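Local atomic coordinates of hypothetical protein PAE2307 (Pyrobaculum aerophilum, PDB entry 1WVQ), a protein that belongs to a family of adenosine-specific kinases and carries a phosphorylated histidine, so it probably takes part in phosphoryl transfer to or from adenosine compounds. Residues E69-N72 with L73-L77; E147-K150 with D151-R155. One frame throughout, in Å; residues are numbered along the deposited sequence.

Interaction 1. Residues E69-N72 with L73-L77; sequences ELRN and LAIDL
With chi1 at 179°, R71 carries CG beside its carbonyl carbon, while I75 sets CG1 beside its own N (chi1 -67°), and the two side chains run alongside each other one turn apart on the alpha-helix 68-81. This helix packs between the two sheets of the fold: L77 touches strand 7-13 of one and strand 87-92 of the other. CG of R71 rests on CD1 of I75 at 3.8 Å, an aliphatic contact that leaves the guanidinium group to other partners. The R71 chain bends at chi3, and its guanidinium is held by a salt bridge from NE to E68 and a hydrogen bond from NH1 to ND1 of H63. I75 also packs against V146 of a second subunit. On another flank L70 and L73 meet obliquely, with CD2 of L70 at 4.1 Å from CD1 of L73; both also reach strand 87-92, at R92 and Y90 respectively. OE1 of E69 makes a salt bridge with R92. Four successive i to i+4 backbone bonds run through the turn, I75 N to R71 O being 2.9 Å. Side chains press on the same oxygens, with CG1 of I75 only 3.2 Å from O of R71. D76 behaves likewise: its N donates to O of N72 at 2.9 Å, while its carboxylate folds back until CG stands 3.0 Å from that same oxygen.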
loop_
_atom_site.group_PDB
_atom_site.type_symbol
_atom_site.label_atom_id
_atom_site.label_comp_id
_atom_site.label_asym_id
_atom_site.label_seq_id
_atom_site.Cartn_x
_atom_site.Cartn_y
_atom_site.Cartn_z
ATOM N N GLU A 69 30.022 11.588 -3.688
ATOM C CA GLU A 69 30.272 11.674 -2.257
ATOM C C GLU A 69 29.328 10.702 -1.549
ATOM O O GLU A 69 29.746 9.909 -0.705
ATOM C CB GLU A 69 30.014 13.099 -1.761
ATOM C CG GLU A 69 30.082 13.263 -0.248
ATOM C CD GLU A 69 29.454 14.567 0.210
ATOM O OE1 GLU A 69 28.218 14.720 0.050
ATOM O OE2 GLU A 69 30.192 15.438 0.723
ATOM N N LEU A 70 28.053 10.769 -1.909
ATOM C CA LEU A 70 27.055 9.905 -1.298
ATOM C C LEU A 70 27.252 8.435 -1.668
ATOM O O LEU A 70 26.974 7.543 -0.861
ATOM C CB LEU A 70 25.658 10.389 -1.683
ATOM C CG LEU A 70 25.406 11.857 -1.301
ATOM C CD1 LEU A 70 23.985 12.252 -1.692
ATOM C CD2 LEU A 70 25.628 12.057 0.194
ATOM N N ARG A 71 27.734 8.181 -2.881
ATOM C CA ARG A 71 27.975 6.808 -3.312
ATOM C C ARG A 71 29.020 6.187 -2.392
ATOM O O ARG A 71 28.831 5.083 -1.880
ATOM C CB ARG A 71 28.493 6.764 -4.760
ATOM C CG ARG A 71 28.797 5.350 -5.276
ATOM C CD ARG A 71 29.786 5.351 -6.444
ATOM N NE ARG A 71 29.266 6.018 -7.632
ATOM C CZ ARG A 71 28.363 5.501 -8.461
ATOM N NH1 ARG A 71 27.863 4.291 -8.249
ATOM N NH2 ARG A 71 27.949 6.205 -9.507
ATOM N N ASN A 72 30.116 6.904 -2.167
ATOM C CA ASN A 72 31.186 6.386 -1.325
ATOM C C ASN A 72 30.809 6.232 0.140
ATOM O O ASN A 72 31.293 5.324 0.813
ATOM C CB ASN A 72 32.438 7.246 -1.477
ATOM C CG ASN A 72 33.035 7.135 -2.862
ATOM O OD1 ASN A 72 33.107 6.039 -3.423
ATOM N ND2 ASN A 72 33.469 8.260 -3.422
ATOM N N LEU A 73 29.940 7.107 0.629
ATOM C CA LEU A 73 29.490 7.016 2.010
ATOM C C LEU A 73 28.677 5.733 2.154
ATOM O O LEU A 73 28.833 4.994 3.121
ATOM C CB LEU A 73 28.633 8.234 2.374
ATOM C CG LEU A 73 29.425 9.468 2.824
ATOM C CD1 LEU A 73 28.531 10.685 2.823
ATOM C CD2 LEU A 73 30.001 9.219 4.212
ATOM N N ALA A 74 27.822 5.459 1.173
ATOM C CA ALA A 74 26.996 4.254 1.209
ATOM C C ALA A 74 27.844 2.985 1.105
ATOM O O ALA A 74 27.643 2.032 1.859
ATOM C CB ALA A 74 25.966 4.292 0.080
ATOM N N ILE A 75 28.788 2.973 0.167
ATOM C CA ILE A 75 29.662 1.824 -0.013
ATOM C C ILE A 75 30.491 1.572 1.242
ATOM O O ILE A 75 30.592 0.435 1.716
ATOM C CB ILE A 75 30.632 2.037 -1.190
ATOM C CG1 ILE A 75 29.855 2.081 -2.508
ATOM C CG2 ILE A 75 31.664 0.911 -1.218
ATOM C CD1 ILE A 75 30.717 2.424 -3.719
ATOM N N ASP A 76 31.090 2.629 1.781
ATOM C CA ASP A 76 31.914 2.466 2.970
ATOM C C ASP A 76 31.143 1.910 4.159
ATOM O O ASP A 76 31.657 1.062 4.884
ATOM C CB ASP A 76 32.592 3.787 3.347
ATOM C CG ASP A 76 33.640 4.213 2.327
ATOM O OD1 ASP A 76 34.100 3.341 1.558
ATOM O OD2 ASP A 76 34.009 5.412 2.297
ATOM N N LEU A 77 29.909 2.362 4.360
ATOM C CA LEU A 77 29.142 1.851 5.482
ATOM C C LEU A 77 28.807 0.373 5.273
ATOM O O LEU A 77 28.793 -0.404 6.228
ATOM C CB LEU A 77 27.857 2.663 5.690
ATOM C CG LEU A 77 27.099 2.313 6.981
ATOM C CD1 LEU A 77 28.013 2.526 8.185
ATOM C CD2 LEU A 77 25.852 3.176 7.107
#

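Interaction 2. Residues E147-K150 with D151-R155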
loop_
_atom_site.group_PDB
_atom_site.type_symbol
_atom_site.label_atom_id
_atom_site.label_comp_id
_atom_site.label_asym_id
_atom_site.label_seq_id
_atom_site.Cartn_x
_atom_site.Cartn_y
_atom_site.Cartn_z
ATOM N N GLU A 147 7.630 16.261 27.312
ATOM C CA GLU A 147 7.210 17.579 26.843
ATOM C C GLU A 147 5.992 18.103 27.601
ATOM O O GLU A 147 5.166 17.331 28.086
ATOM C CB GLU A 147 6.880 17.533 25.349
ATOM C CG GLU A 147 5.419 17.251 25.063
ATOM C CD GLU A 147 5.090 17.240 23.588
ATOM O OE1 GLU A 147 5.657 18.059 22.832
ATOM O OE2 GLU A 147 4.242 16.411 23.204
ATOM N N THR A 148 5.886 19.424 27.681
ATOM C CA THR A 148 4.766 20.083 28.353
ATOM C C THR A 148 3.761 20.505 27.289
ATOM O O THR A 148 4.017 20.347 26.096
ATOM C CB THR A 148 5.221 21.352 29.063
ATOM O OG1 THR A 148 5.587 22.328 28.080
ATOM C CG2 THR A 148 6.422 21.062 29.954
ATOM N N GLU A 149 2.627 21.059 27.714
ATOM C CA GLU A 149 1.620 21.508 26.758
ATOM C C GLU A 149 2.160 22.670 25.934
ATOM O O GLU A 149 1.806 22.833 24.765
ATOM C CB GLU A 149 0.340 21.944 27.469
ATOM C CG GLU A 149 -0.780 22.345 26.508
ATOM C CD GLU A 149 -1.069 21.277 25.460
ATOM O OE1 GLU A 149 -1.111 20.080 25.829
ATOM O OE2 GLU A 149 -1.264 21.635 24.268
ATOM N N LYS A 150 3.004 23.491 26.550
ATOM C CA LYS A 150 3.597 24.619 25.844
ATOM C C LYS A 150 4.561 24.088 24.784
ATOM O O LYS A 150 4.669 24.653 23.691
ATOM C CB LYS A 150 4.328 25.537 26.828
ATOM C CG LYS A 150 3.396 26.414 27.652
ATOM C CD LYS A 150 2.635 27.382 26.758
ATOM C CE LYS A 150 1.790 28.347 27.572
ATOM N NZ LYS A 150 2.609 29.092 28.566
ATOM N N ASP A 151 5.263 23.002 25.113
ATOM C CA ASP A 151 6.190 22.380 24.168
ATOM C C ASP A 151 5.375 21.860 22.995
ATOM O O ASP A 151 5.793 21.950 21.845
ATOM C CB ASP A 151 6.915 21.190 24.798
ATOM C CG ASP A 151 7.955 21.606 25.808
ATOM O OD1 ASP A 151 8.602 22.650 25.592
ATOM O OD2 ASP A 151 8.139 20.877 26.804
ATOM N N ARG A 152 4.211 21.300 23.301
ATOM C CA ARG A 152 3.342 20.770 22.261
ATOM C C ARG A 152 2.904 21.900 21.338
ATOM O O ARG A 152 2.956 21.773 20.117
ATOM C CB ARG A 152 2.121 20.092 22.885
ATOM C CG ARG A 152 1.092 19.606 21.871
ATOM C CD ARG A 152 0.061 18.716 22.535
ATOM N NE ARG A 152 -0.989 18.290 21.611
ATOM C CZ ARG A 152 -2.017 19.049 21.239
ATOM N NH1 ARG A 152 -2.143 20.284 21.710
ATOM N NH2 ARG A 152 -2.925 18.567 20.398
ATOM N N GLU A 153 2.481 23.013 21.928
ATOM C CA GLU A 153 2.047 24.160 21.142
ATOM C C GLU A 153 3.178 24.608 20.230
ATOM O O GLU A 153 2.957 24.989 19.083
ATOM C CB GLU A 153 1.628 25.309 22.065
ATOM C CG GLU A 153 0.477 24.945 22.986
ATOM C CD GLU A 153 0.044 26.075 23.915
ATOM O OE1 GLU A 153 0.816 27.047 24.093
ATOM O OE2 GLU A 153 -1.071 25.979 24.477
ATOM N N GLU A 154 4.401 24.530 20.733
ATOM C CA GLU A 154 5.541 24.943 19.944
ATOM C C GLU A 154 5.857 24.016 18.773
ATOM O O GLU A 154 6.164 24.496 17.688
ATOM C CB GLU A 154 6.747 25.128 20.854
ATOM C CG GLU A 154 6.545 26.301 21.811
ATOM C CD GLU A 154 7.595 26.365 22.889
ATOM O OE1 GLU A 154 8.788 26.254 22.549
ATOM O OE2 GLU A 154 7.228 26.533 24.079
ATOM N N ARG A 155 5.779 22.702 18.970
ATOM C CA ARG A 155 6.054 21.801 17.858
ATOM C C ARG A 155 4.910 21.859 16.849
ATOM O O ARG A 155 5.111 21.599 15.665
ATOM C CB ARG A 155 6.284 20.357 18.333
ATOM C CG ARG A 155 5.133 19.688 19.061
ATOM C CD ARG A 155 5.457 18.205 19.269
ATOM N NE ARG A 155 4.545 17.538 20.192
ATOM C CZ ARG A 155 3.292 17.192 19.915
ATOM N NH1 ARG A 155 2.768 17.441 18.720
ATOM N NH2 ARG A 155 2.555 16.602 20.843
HETATM O O HOH W 1 -2.557 23.874 23.305
#
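A capping box and two short-range salt bridges lie at the N-terminal end of the C-terminal helix 149-162, far from the centre of its own chain, where it lies against strand 60-65 of a third subunit. In the box T148 is the N-cap: D151 N donates to OG1 of T148 at 3.1 Å, and T148 N returns a nearly straight bond (167°) to OD2 of D151 at 2.8 Å, on the anti side and tilted out of the carboxylate plane. These reciprocal bonds satisfy two backbone N-H groups at the helix start.

Just before the cap, E147 crosses R155 at about a right angle and is gripped side-on. NE of R155 meets OE1 of E147 at 2.9 Å on its syn lone pair, and NH2 of R155 meets OE2 of E147, also at 2.9 Å. The two flat groups are nearly coplanar, 29° apart. R155 can reach back this way because its CG sits between the backbone N and the carbonyl carbon (chi1 61°). CG of R152 lies over the rim of one face of that guanidinium, 3.5 Å above its plane. The third subunit supplies further partners: E64 bridges to both R155 and R152, and R62 to E147. An alanine in place of R155 would probably leave E147 without its side-on partner and deprive E64 of the neighbouring subunit of one positive mate.

A bend at chi2 of E149 lays its carboxylate alongside R152, where the syn lone pair of OE2 takes NH1 of R152 at 3.0 Å. A water also donates to that OE2 and, at 2.8 Å, to OE2 of E153, joining the two carboxylates.

In the fold
From the N terminus, strand 7-13 belongs to the three-stranded sheet, and strands 20-25, 47-53 and 60-65 to the five-stranded one. Interaction 1 follows on helix 68-81, joining both sheets. The chain then adds strands to both before the short strand 145-146 leads into interaction 2 on helix 149-162. Each contact is local, within one helix or its cap; they stand in series, neither nesting nor crossing, with centres about 38 Å apart. Both also meet other copies: 69-77 packs on V146 of a second subunit, while 147-155 docks on strand 60-65 of a third, consistent with C-terminal arms that tie neighbouring copies together.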